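Local structure of hemolysin-like protein containing CBS domains (Oenococcus oeni, 3OCO) at residues K20-V25 and G130-K135; P57-A60 and K66-G69; N73-R78 and I91-V96. The protein is of unknown function, this piece being the paired CBS-domain region of a longer, probably membrane-bound protein whose family is tentatively linked to flavin adenine dinucleotide binding. All blocks are in the same frame, centred on the assembly; numbering follows the deposited sequence.

Contact 1: K20-V25 and G130-K135; sequences KVASDV and GIITDK
Ile132 of strand 128-132 reaches Ala22 and Val25, in a short, weakly bonded helical turn near the start of the CBS-domain pair. The turn, within the first CBS sequence range, packs on the sheet that also holds strands 119-122 and 96-99; just after it, strand 27-28 lies beside strand 128-132, and Ile131 bonds to Val27 through the backbone.

The contact itself is apolar, with no hydrogen bond between the segments. Ile132 holds CG1 anti to its carbonyl carbon (chi1 -67°), and the nearly extended second torsion carries CD1 outward to Ala22, whose CB is 4.1 Å from that CD1. The small methyl of Ala22 suits this place because it lets the turn lie close to the sheet. Val25 adds a looser contact alongside, its CG1 lying 4.5 Å from Ile132 CG1. Val121 of strand 119-122 touches both Ala22 and Ile132, and Val104 of helix 104-113 packs on Val25, so the three residues are buried.

Polar interactions stay within each segment or lead elsewhere. Asp24 N donates to Val21 O at 2.9 Å, closing the turn. Thr133 is the N-cap of helix 134-142, and its backbone N donates to the side chain of Asp136, one half of a capping box. At the apolar centre, Ile132 CD1 lies against the backbone too, 3.7 Å from Ala22 O.

Contact 2: P57-A60 and K66-G69; sequences PVTA and KIIG
Strands 57-60 and 66-69 run antiparallel with a strong twist, their short axes at 124°, and the register slips by one residue between the Thr59-Ile67 and Val58-Gly69 pairs, making a beta bulge at Ile68. Three backbone bonds hold them. Val58 N donates almost straight to Gly69 O at 2.7 Å, although it sits above the carbonyl plane. Val58 O in turn receives Ile68 N at 2.9 Å, and Ala60 N meets Lys66 O at 2.7 Å. Gly69 suits its place, for its backbone (phi 173°) has a shape that residues with a side chain seldom take.

On the face carrying Thr59 and Ile67, the methyl groups are tightly packed: Thr59 CG2 is only 3.5 Å from Ile67 CD1. The same torsion of Thr59 (chi1 67°) sets CG2 anti to the carbonyl carbon and OG1 where it hydrogen-bonds Asp36 OD1, so one branch packs while the other is satisfied. Ile67 uses its other branch on proline, CG2 lying 4.1 Å from Pro57 CB. Near the turn of the hairpin, small Ala60 lets its neighbours approach, its CB standing 4.0 Å from Lys66 CB and 4.1 Å from Ile68 CD1, while the extended Lys66 chain carries its amino group away. The whole is a bulged beta hairpin, supplying two strands of the three-stranded sheet in the first CBS domain.

Contact 3: N73-R78 and I91-V96; sequences NYDIVR and IMRDIV
Asp75, on helix 73-83, takes the greatest share of this contact and meets Arg93 and Ile91 of the irregular segment that leads into strand 96-99. Its carboxylate is gripped from several directions. OD2 forms a salt bridge with Arg93 NH2 at 2.7 Å; the two side chains come from opposite directions, the carboxylate and guanidinium planes are 46° apart, and NH2 makes the close approach to OD2. The Arg93 chain bends at its second and third torsions to bring NH2 to the Asp75 carboxylate. OD1 forms a salt bridge with Arg78 NH2, also at 2.7 Å and one turn further along the helix, though as a hydrogen bond it is bent and weak. Two arginines around one carboxylate would probably favour its charged form. Tyr74 CE2 lies 3.4 Å above the centre of one Arg78 guanidinium face and probably helps to hold it, while the tyrosine hydroxyl bonds to Leu49 O of the second subunit.

Water adds a third link: it donates to Asp75 OD2 at 2.6 Å and to Ile91 O at 3.0 Å, so a backbone carbonyl of the segment 91-96 is tied to the helix as well.

Ile91 supplies the apolar half. With CG1 placed between its backbone N and carbonyl carbon (chi1 63°), CD1 lies against the helix, 3.7 Å from Ile76 CG1 and 4.0 Å from Asp75 CB, and the two isoleucines cross at about a right angle. A beta-branched aliphatic chain suits this place, since it packs on carbon atoms alone; Ile76 is further backed by Ala44 and Leu45 of helix 41-51, and Ile91 by Ile41. Overall, an Asp75-Arg78-Arg93 salt-bridge network, beside an isoleucine contact, ties the segment before strand 96-99 to helix 73-83 in the CBS pair.

Contact 1 is wholly buried and apolar, whereas contacts 2 and 3 are partly buried and mix apolar with polar links. Their chemistry follows their place: apolar packing, with no hydrogen bond between the segments, joins turn to sheet in contact 1, backbone bonds pair neighbouring strands in contact 2, and charge, a water and an isoleucine pair hold an irregular segment in contact 3. Contacts 2 and 3 share a path, since strand 66-72 runs directly into helix 73-83, and selenomethionine Met92 bridges them through SE, 3.6 Å from Ile68 CD1. Contact 1, whose loop encloses both, lies about 17 Å from contact 2 between centres, yet Ile131 CD1 packs on Pro57 CG, joining the two CBS domains.

Contact 1: K20-V25 and G130-K135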
ATOM      1  N   LYS A  20      -5.515  21.454   3.125  1.00 50.99           N
ATOM      2  CA  LYS A  20      -6.146  21.029   1.876  1.00 52.04           C
ATOM      3  C   LYS A  20      -7.449  20.280   2.130  1.00 52.79           C
ATOM      4  O   LYS A  20      -7.728  19.854   3.250  1.00 54.22           O
ATOM      5  CB  LYS A  20      -5.192  20.153   1.063  1.00 53.90           C
ATOM      6  CG  LYS A  20      -4.173  20.920   0.236  1.00 56.22           C
ATOM      7  CD  LYS A  20      -2.933  20.068  -0.033  1.00 63.37           C
ATOM      8  CE  LYS A  20      -1.893  20.841  -0.835  1.00 65.48           C
ATOM      9  NZ  LYS A  20      -2.398  21.164  -2.201  1.00 65.81           N
ATOM     10  N   VAL A  21      -8.247  20.122   1.084  1.00 57.13           N
ATOM     11  CA  VAL A  21      -9.486  19.359   1.195  1.00 52.49           C
ATOM     12  C   VAL A  21      -9.510  18.142   0.272  1.00 45.85           C
ATOM     13  O   VAL A  21      -8.648  17.965  -0.589  1.00 38.39           O
ATOM     14  CB  VAL A  21     -10.718  20.217   0.913  1.00 51.21           C
ATOM     15  CG1 VAL A  21     -10.807  21.344   1.911  1.00 56.09           C
ATOM     16  CG2 VAL A  21     -10.673  20.750  -0.504  1.00 51.01           C
ATOM     17  N   ALA A  22     -10.527  17.313   0.458  1.00 40.74           N
ATOM     18  CA  ALA A  22     -10.673  16.082  -0.294  1.00 32.98           C
ATOM     19  C   ALA A  22     -10.436  16.223  -1.811  1.00 41.85           C
ATOM     20  O   ALA A  22      -9.757  15.393  -2.418  1.00 50.43           O
ATOM     21  CB  ALA A  22     -12.039  15.465  -0.007  1.00 23.83           C
ATOM     22  N   SER A  23     -10.986  17.265  -2.420  1.00 36.13           N
ATOM     23  CA  SER A  23     -10.893  17.438  -3.870  1.00 35.01           C
ATOM     24  C   SER A  23      -9.497  17.792  -4.398  1.00 42.14           C
ATOM     25  O   SER A  23      -9.241  17.701  -5.597  1.00 50.85           O
ATOM     26  CB  SER A  23     -11.932  18.462  -4.356  1.00 33.27           C
ATOM     27  OG  SER A  23     -11.766  19.719  -3.730  1.00 42.17           O
ATOM     28  N   ASP A  24      -8.599  18.199  -3.509  1.00 40.74           N
ATOM     29  CA  ASP A  24      -7.234  18.548  -3.904  1.00 48.86           C
ATOM     30  C   ASP A  24      -6.336  17.308  -4.072  1.00 46.93           C
ATOM     31  O   ASP A  24      -5.343  17.336  -4.801  1.00 50.22           O
ATOM     32  CB  ASP A  24      -6.603  19.481  -2.863  1.00 51.18           C
ATOM     33  CG  ASP A  24      -7.469  20.696  -2.549  1.00 58.64           C
ATOM     34  OD1 ASP A  24      -6.924  21.725  -2.102  1.00 61.76           O
ATOM     35  OD2 ASP A  24      -8.696  20.625  -2.735  1.00 71.07           O
ATOM     36  N   VAL A  25      -6.717  16.222  -3.411  1.00 34.79           N
ATOM     37  CA  VAL A  25      -5.841  15.083  -3.185  1.00 37.17           C
ATOM     38  C   VAL A  25      -6.342  13.833  -3.898  1.00 40.82           C
ATOM     39  O   VAL A  25      -5.599  12.880  -4.127  1.00 39.83           O
ATOM     40  CB  VAL A  25      -5.764  14.792  -1.668  1.00 37.69           C
ATOM     41  CG1 VAL A  25      -5.166  13.432  -1.402  1.00 54.91           C
ATOM     42  CG2 VAL A  25      -4.961  15.873  -0.960  1.00 41.85           C
ATOM     43  N   GLY A 130     -14.375  11.489  -6.898  1.00 36.69           N
ATOM     44  CA  GLY A 130     -13.159  10.699  -6.952  1.00 16.86           C
ATOM     45  C   GLY A 130     -12.978   9.943  -5.644  1.00 34.55           C
ATOM     46  O   GLY A 130     -13.884   9.954  -4.787  1.00 22.77           O
ATOM     47  N   ILE A 131     -11.819   9.286  -5.482  1.00 24.30           N
ATOM     48  CA  ILE A 131     -11.553   8.505  -4.285  1.00 28.37           C
ATOM     49  C   ILE A 131     -10.212   8.878  -3.659  1.00 32.29           C
ATOM     50  O   ILE A 131      -9.347   9.475  -4.311  1.00 37.00           O
ATOM     51  CB  ILE A 131     -11.533   6.974  -4.571  1.00 27.66           C
ATOM     52  CG1 ILE A 131     -10.279   6.567  -5.357  1.00 35.62           C
ATOM     53  CG2 ILE A 131     -12.780   6.530  -5.286  1.00 23.26           C
ATOM     54  CD1 ILE A 131     -10.187   5.068  -5.657  1.00 38.49           C
ATOM     55  N   ILE A 132     -10.049   8.504  -2.395  1.00 32.90           N
ATOM     56  CA  ILE A 132      -8.788   8.707  -1.680  1.00 41.51           C
ATOM     57  C   ILE A 132      -8.392   7.486  -0.877  1.00 39.87           C
ATOM     58  O   ILE A 132      -9.229   6.879  -0.204  1.00 34.03           O
ATOM     59  CB  ILE A 132      -8.858   9.854  -0.658  1.00 40.40           C
ATOM     60  CG1 ILE A 132      -9.029  11.207  -1.354  1.00 43.72           C
ATOM     61  CG2 ILE A 132      -7.612   9.825   0.229  1.00 30.24           C
ATOM     62  CD1 ILE A 132      -9.527  12.296  -0.419  1.00 45.34           C
ATOM     63  N   THR A 133      -7.108   7.149  -0.952  1.00 44.26           N
ATOM     64  CA  THR A 133      -6.495   6.164  -0.066  1.00 41.72           C
ATOM     65  C   THR A 133      -5.105   6.624   0.376  1.00 42.00           C
ATOM     66  O   THR A 133      -4.561   7.602  -0.143  1.00 39.75           O
ATOM     67  CB  THR A 133      -6.369   4.815  -0.752  1.00 34.46           C
ATOM     68  OG1 THR A 133      -5.446   4.925  -1.846  1.00 29.02           O
ATOM     69  CG2 THR A 133      -7.742   4.364  -1.267  1.00 25.96           C
ATOM     70  N   ASP A 134      -4.533   5.918   1.344  1.00 38.53           N
ATOM     71  CA  ASP A 134      -3.194   6.226   1.806  1.00 30.57           C
ATOM     72  C   ASP A 134      -2.218   6.589   0.665  1.00 28.16           C
ATOM     73  O   ASP A 134      -1.500   7.571   0.757  1.00 36.40           O
ATOM     74  CB  ASP A 134      -2.639   5.084   2.682  1.00 48.83           C
ATOM     75  CG  ASP A 134      -2.776   3.700   2.032  1.00 58.93           C
ATOM     76  OD1 ASP A 134      -2.761   3.598   0.783  1.00 65.37           O
ATOM     77  OD2 ASP A 134      -2.897   2.705   2.778  1.00 56.52           O
ATOM     78  N   LYS A 135      -2.185   5.813  -0.409  1.00 33.14           N
ATOM     79  CA  LYS A 135      -1.258   6.117  -1.494  1.00 44.34           C
ATOM     80  C   LYS A 135      -1.369   7.569  -1.972  1.00 47.26           C
ATOM     81  O   LYS A 135      -0.369   8.173  -2.339  1.00 44.94           O
ATOM     82  CB  LYS A 135      -1.388   5.115  -2.658  1.00 56.55           C
ATOM     83  CG  LYS A 135      -2.582   5.318  -3.586  1.00 75.74           C
ATOM     84  CD  LYS A 135      -2.639   4.243  -4.689  1.00 85.51           C
ATOM     85  CE  LYS A 135      -2.900   2.840  -4.122  1.00 88.85           C
ATOM     86  NZ  LYS A 135      -3.035   1.781  -5.179  1.00 86.85           N
TER

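Contact 2: P57-A60 and K66-G69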
ATOM      1  N   PRO A  57     -12.657   0.269  -6.281  1.00 40.09           N
ATOM      2  CA  PRO A  57     -14.038   0.655  -6.000  1.00 33.63           C
ATOM      3  C   PRO A  57     -14.991  -0.273  -6.741  1.00 25.53           C
ATOM      4  O   PRO A  57     -14.761  -0.594  -7.929  1.00 22.61           O
ATOM      5  CB  PRO A  57     -14.127   2.053  -6.597  1.00 38.09           C
ATOM      6  CG  PRO A  57     -12.720   2.546  -6.621  1.00 37.36           C
ATOM      7  CD  PRO A  57     -11.895   1.353  -6.923  1.00 35.29           C
ATOM      8  N   VAL A  58     -16.006  -0.751  -6.027  1.00 17.58           N
ATOM      9  CA  VAL A  58     -17.055  -1.585  -6.598  0.60 22.35           C
ATOM     10  C   VAL A  58     -18.309  -0.739  -6.901  1.00 31.82           C
ATOM     11  O   VAL A  58     -18.829  -0.086  -6.008  1.00 33.40           O
ATOM     12  CB  VAL A  58     -17.432  -2.722  -5.624  0.60 23.92           C
ATOM     13  CG1 VAL A  58     -18.667  -3.465  -6.112  0.60 27.73           C
ATOM     14  CG2 VAL A  58     -16.252  -3.681  -5.429  0.60 21.07           C
ATOM     15  N   THR A  59     -18.781  -0.748  -8.151  1.00 29.96           N
ATOM     16  CA  THR A  59     -19.976   0.002  -8.536  1.00 35.37           C
ATOM     17  C   THR A  59     -21.230  -0.858  -8.459  1.00 38.16           C
ATOM     18  O   THR A  59     -21.180  -2.076  -8.626  1.00 48.69           O
ATOM     19  CB  THR A  59     -19.883   0.560  -9.981  1.00 29.02           C
ATOM     20  OG1 THR A  59     -19.892  -0.513 -10.929  1.00 30.84           O
ATOM     21  CG2 THR A  59     -18.627   1.362 -10.180  1.00 30.40           C
ATOM     22  N   ALA A  60     -22.357  -0.223  -8.186  1.00 39.26           N
ATOM     23  CA  ALA A  60     -23.656  -0.860  -8.406  1.00 43.99           C
ATOM     24  C   ALA A  60     -24.130  -0.515  -9.810  1.00 39.09           C
ATOM     25  O   ALA A  60     -23.905   0.597 -10.288  1.00 38.29           O
ATOM     26  CB  ALA A  60     -24.681  -0.387  -7.369  1.00 41.33           C
ATOM     27  N   LYS A  66     -22.368   5.193  -8.433  1.00 29.35           N
ATOM     28  CA  LYS A  66     -22.902   4.306  -7.402  1.00 30.79           C
ATOM     29  C   LYS A  66     -21.840   3.342  -6.800  1.00 36.91           C
ATOM     30  O   LYS A  66     -21.967   2.101  -6.912  1.00 27.79           O
ATOM     31  CB  LYS A  66     -24.058   3.486  -7.989  1.00 24.59           C
ATOM     32  CG  LYS A  66     -25.311   4.305  -8.345  1.00 40.45           C
ATOM     33  CD  LYS A  66     -26.366   3.413  -8.985  1.00 43.06           C
ATOM     34  CE  LYS A  66     -27.587   4.189  -9.477  1.00 60.15           C
ATOM     35  NZ  LYS A  66     -28.441   3.346 -10.396  1.00 61.22           N
ATOM     36  N   ILE A  67     -20.804   3.897  -6.169  1.00 31.83           N
ATOM     37  CA  ILE A  67     -19.796   3.071  -5.482  1.00 31.21           C
ATOM     38  C   ILE A  67     -20.337   2.530  -4.162  1.00 32.39           C
ATOM     39  O   ILE A  67     -20.633   3.294  -3.253  1.00 37.92           O
ATOM     40  CB  ILE A  67     -18.500   3.859  -5.144  1.00 40.57           C
ATOM     41  CG1 ILE A  67     -17.867   4.473  -6.394  1.00 33.47           C
ATOM     42  CG2 ILE A  67     -17.508   2.951  -4.420  1.00 35.55           C
ATOM     43  CD1 ILE A  67     -17.942   3.582  -7.581  1.00 37.97           C
ATOM     44  N   ILE A  68     -20.453   1.216  -4.040  1.00 29.16           N
ATOM     45  CA  ILE A  68     -20.995   0.626  -2.815  1.00 33.43           C
ATOM     46  C   ILE A  68     -19.923   0.056  -1.850  1.00 45.42           C
ATOM     47  O   ILE A  68     -20.227  -0.291  -0.705  1.00 46.26           O
ATOM     48  CB  ILE A  68     -22.019  -0.462  -3.156  1.00 35.57           C
ATOM     49  CG1 ILE A  68     -21.609  -1.178  -4.439  1.00 31.16           C
ATOM     50  CG2 ILE A  68     -23.395   0.149  -3.381  1.00 32.15           C
ATOM     51  CD1 ILE A  68     -22.340  -2.484  -4.674  1.00 33.24           C
ATOM     52  N   GLY A  69     -18.678  -0.030  -2.313  1.00 35.38           N
ATOM     53  CA  GLY A  69     -17.588  -0.548  -1.494  1.00 33.86           C
ATOM     54  C   GLY A  69     -16.296  -0.720  -2.280  1.00 32.39           C
ATOM     55  O   GLY A  69     -16.157  -0.138  -3.359  1.00 26.86           O
TER

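Contact 3: N73-R78 and I91-V96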
ATOM      1  N   ASN A  73      -7.154  -6.593  -3.676  1.00 28.68           N
ATOM      2  CA  ASN A  73      -6.379  -7.551  -4.497  1.00 23.83           C
ATOM      3  C   ASN A  73      -6.123  -8.905  -3.817  1.00 27.38           C
ATOM      4  O   ASN A  73      -6.391  -9.963  -4.405  1.00 25.39           O
ATOM      5  CB  ASN A  73      -5.084  -6.945  -5.087  1.00 19.93           C
ATOM      6  CG  ASN A  73      -4.078  -6.433  -4.014  1.00 31.68           C
ATOM      7  OD1 ASN A  73      -4.275  -6.562  -2.803  1.00 23.05           O
ATOM      8  ND2 ASN A  73      -2.990  -5.850  -4.490  1.00 37.33           N
ATOM      9  N   TYR A  74      -5.644  -8.867  -2.573  1.00 17.96           N
ATOM     10  CA  TYR A  74      -5.486 -10.086  -1.766  1.00 27.42           C
ATOM     11  C   TYR A  74      -6.718 -10.988  -1.794  1.00 35.02           C
ATOM     12  O   TYR A  74      -6.600 -12.212  -1.955  1.00 32.53           O
ATOM     13  CB  TYR A  74      -5.177  -9.736  -0.315  1.00 22.21           C
ATOM     14  CG  TYR A  74      -5.056 -10.930   0.614  1.00 29.94           C
ATOM     15  CD1 TYR A  74      -3.931 -11.744   0.598  1.00 23.61           C
ATOM     16  CD2 TYR A  74      -6.048 -11.211   1.538  1.00 36.34           C
ATOM     17  CE1 TYR A  74      -3.819 -12.817   1.464  1.00 32.61           C
ATOM     18  CE2 TYR A  74      -5.945 -12.276   2.406  1.00 40.19           C
ATOM     19  CZ  TYR A  74      -4.829 -13.081   2.367  1.00 43.07           C
ATOM     20  OH  TYR A  74      -4.732 -14.146   3.244  1.00 39.76           O
ATOM     21  N   ASP A  75      -7.892 -10.376  -1.630  1.00 28.09           N
ATOM     22  CA  ASP A  75      -9.160 -11.112  -1.557  1.00 23.39           C
ATOM     23  C   ASP A  75      -9.488 -11.770  -2.882  1.00 21.34           C
ATOM     24  O   ASP A  75      -9.947 -12.913  -2.923  1.00 23.89           O
ATOM     25  CB  ASP A  75     -10.309 -10.170  -1.170  1.00 26.77           C
ATOM     26  CG  ASP A  75     -10.309  -9.805   0.306  1.00 32.33           C
ATOM     27  OD1 ASP A  75      -9.790 -10.597   1.126  1.00 35.23           O
ATOM     28  OD2 ASP A  75     -10.847  -8.725   0.645  1.00 41.64           O
ATOM     29  N   ILE A  76      -9.263 -11.023  -3.959  1.00 19.34           N
ATOM     30  CA  ILE A  76      -9.388 -11.515  -5.327  1.00 12.72           C
ATOM     31  C   ILE A  76      -8.459 -12.710  -5.622  1.00 25.81           C
ATOM     32  O   ILE A  76      -8.925 -13.777  -6.076  1.00 25.83           O
ATOM     33  CB  ILE A  76      -9.120 -10.367  -6.348  1.00 25.63           C
ATOM     34  CG1 ILE A  76     -10.105  -9.215  -6.112  1.00 29.52           C
ATOM     35  CG2 ILE A  76      -9.256 -10.854  -7.784  1.00 25.11           C
ATOM     36  CD1 ILE A  76      -9.695  -7.885  -6.738  1.00 24.31           C
ATOM     37  N   VAL A  77      -7.148 -12.566  -5.388  1.00 18.42           N
ATOM     38  CA  VAL A  77      -6.284 -13.673  -5.788  1.00  9.37           C
ATOM     39  C   VAL A  77      -6.534 -14.902  -4.930  1.00 20.89           C
ATOM     40  O   VAL A  77      -6.468 -16.027  -5.421  1.00 32.05           O
ATOM     41  CB  VAL A  77      -4.742 -13.324  -5.905  1.00 26.02           C
ATOM     42  CG1 VAL A  77      -4.498 -11.841  -5.835  1.00 15.71           C
ATOM     43  CG2 VAL A  77      -3.900 -14.106  -4.893  1.00 22.60           C
ATOM     44  N   ARG A  78      -6.827 -14.690  -3.653  1.00 25.90           N
ATOM     45  CA  ARG A  78      -7.160 -15.801  -2.780  1.00 26.21           C
ATOM     46  C   ARG A  78      -8.421 -16.540  -3.217  1.00 34.57           C
ATOM     47  O   ARG A  78      -8.440 -17.770  -3.282  1.00 43.12           O
ATOM     48  CB  ARG A  78      -7.370 -15.327  -1.362  1.00 24.26           C
ATOM     49  CG  ARG A  78      -7.918 -16.444  -0.509  1.00 31.48           C
ATOM     50  CD  ARG A  78      -7.896 -16.061   0.932  1.00 40.25           C
ATOM     51  NE  ARG A  78      -8.565 -14.782   1.107  1.00 46.96           N
ATOM     52  CZ  ARG A  78      -8.767 -14.196   2.281  1.00 47.53           C
ATOM     53  NH1 ARG A  78      -8.340 -14.773   3.407  1.00 43.14           N
ATOM     54  NH2 ARG A  78      -9.390 -13.023   2.321  1.00 35.14           N
ATOM     55  N   ILE A  91     -16.858 -10.830  -1.874  1.00 23.27           N
ATOM     56  CA  ILE A  91     -15.651 -10.318  -1.201  1.00 30.27           C
ATOM     57  C   ILE A  91     -15.659  -8.813  -0.822  1.00 44.37           C
ATOM     58  O   ILE A  91     -14.902  -8.378   0.037  1.00 41.41           O
ATOM     59  CB  ILE A  91     -14.358 -10.619  -2.009  1.00 25.72           C
ATOM     60  CG1 ILE A  91     -14.365  -9.908  -3.364  1.00 22.84           C
ATOM     61  CG2 ILE A  91     -14.145 -12.127  -2.182  1.00 22.26           C
ATOM     62  CD1 ILE A  91     -13.047 -10.055  -4.104  1.00 33.93           C
HETATM   63  N   MSE A  92     -16.507  -8.025  -1.469  1.00 45.79           N
HETATM   64  CA  MSE A  92     -16.565  -6.573  -1.256  1.00 31.93           C
HETATM   65  C   MSE A  92     -16.539  -6.137   0.215  1.00 26.58           C
HETATM   66  O   MSE A  92     -17.186  -6.749   1.063  1.00 34.63           O
HETATM   67  CB  MSE A  92     -17.838  -6.066  -1.921  1.00 32.95           C
HETATM   68  CG  MSE A  92     -18.097  -4.584  -1.865  1.00 43.07           C
HETATM   69 SE   MSE A  92     -19.855  -4.253  -2.704  0.78 45.24          SE
HETATM   70  CE  MSE A  92     -20.978  -4.649  -1.157  1.00 45.76           C
ATOM     71  N   ARG A  93     -15.809  -5.068   0.522  1.00 23.17           N
ATOM     72  CA  ARG A  93     -15.812  -4.524   1.881  1.00 29.15           C
ATOM     73  C   ARG A  93     -16.113  -3.033   1.881  1.00 32.26           C
ATOM     74  O   ARG A  93     -16.033  -2.394   0.836  1.00 27.80           O
ATOM     75  CB  ARG A  93     -14.495  -4.823   2.623  1.00 41.34           C
ATOM     76  CG  ARG A  93     -13.293  -5.014   1.734  1.00 45.02           C
ATOM     77  CD  ARG A  93     -12.602  -6.342   2.000  1.00 51.86           C
ATOM     78  NE  ARG A  93     -11.576  -6.250   3.032  1.00 54.39           N
ATOM     79  CZ  ARG A  93     -11.020  -7.300   3.627  1.00 60.26           C
ATOM     80  NH1 ARG A  93     -10.099  -7.127   4.562  1.00 62.39           N
ATOM     81  NH2 ARG A  93     -11.394  -8.527   3.295  1.00 65.40           N
ATOM     82  N   ASP A  94     -16.449  -2.499   3.057  1.00 42.86           N
ATOM     83  CA  ASP A  94     -17.035  -1.153   3.213  1.00 51.51           C
ATOM     84  C   ASP A  94     -16.135   0.017   2.859  1.00 44.62           C
ATOM     85  O   ASP A  94     -14.918  -0.069   2.937  1.00 43.77           O
ATOM     86  CB  ASP A  94     -17.496  -0.930   4.655  1.00 55.32           C
ATOM     87  CG  ASP A  94     -18.614  -1.848   5.058  1.00 65.51           C
ATOM     88  OD1 ASP A  94     -19.198  -2.488   4.161  1.00 67.10           O
ATOM     89  OD2 ASP A  94     -18.910  -1.917   6.271  1.00 69.00           O
ATOM     90  N   ILE A  95     -16.752   1.133   2.502  1.00 38.94           N
ATOM     91  CA  ILE A  95     -16.012   2.372   2.362  1.00 36.49           C
ATOM     92  C   ILE A  95     -16.638   3.423   3.228  1.00 43.48           C
ATOM     93  O   ILE A  95     -17.635   3.168   3.904  1.00 52.92           O
ATOM     94  CB  ILE A  95     -15.949   2.847   0.912  1.00 38.66           C
ATOM     95  CG1 ILE A  95     -17.337   2.813   0.258  1.00 46.17           C
ATOM     96  CG2 ILE A  95     -14.989   1.962   0.139  1.00 29.88           C
ATOM     97  CD1 ILE A  95     -18.124   4.125   0.335  1.00 46.66           C
ATOM     98  N   VAL A  96     -16.027   4.600   3.242  1.00 43.24           N
ATOM     99  CA  VAL A  96     -16.657   5.761   3.844  1.00 43.14           C
ATOM    100  C   VAL A  96     -16.749   6.868   2.782  1.00 46.49           C
ATOM    101  O   VAL A  96     -15.875   6.998   1.920  1.00 45.71           O
ATOM    102  CB  VAL A  96     -15.921   6.217   5.119  1.00 39.97           C
ATOM    103  CG1 VAL A  96     -14.558   6.808   4.772  1.00 31.74           C
ATOM    104  CG2 VAL A  96     -16.765   7.216   5.893  1.00 48.98           C
TER
HETATM  105  O   HOH W   1     -12.251  -7.328  -1.010  1.00 30.19           O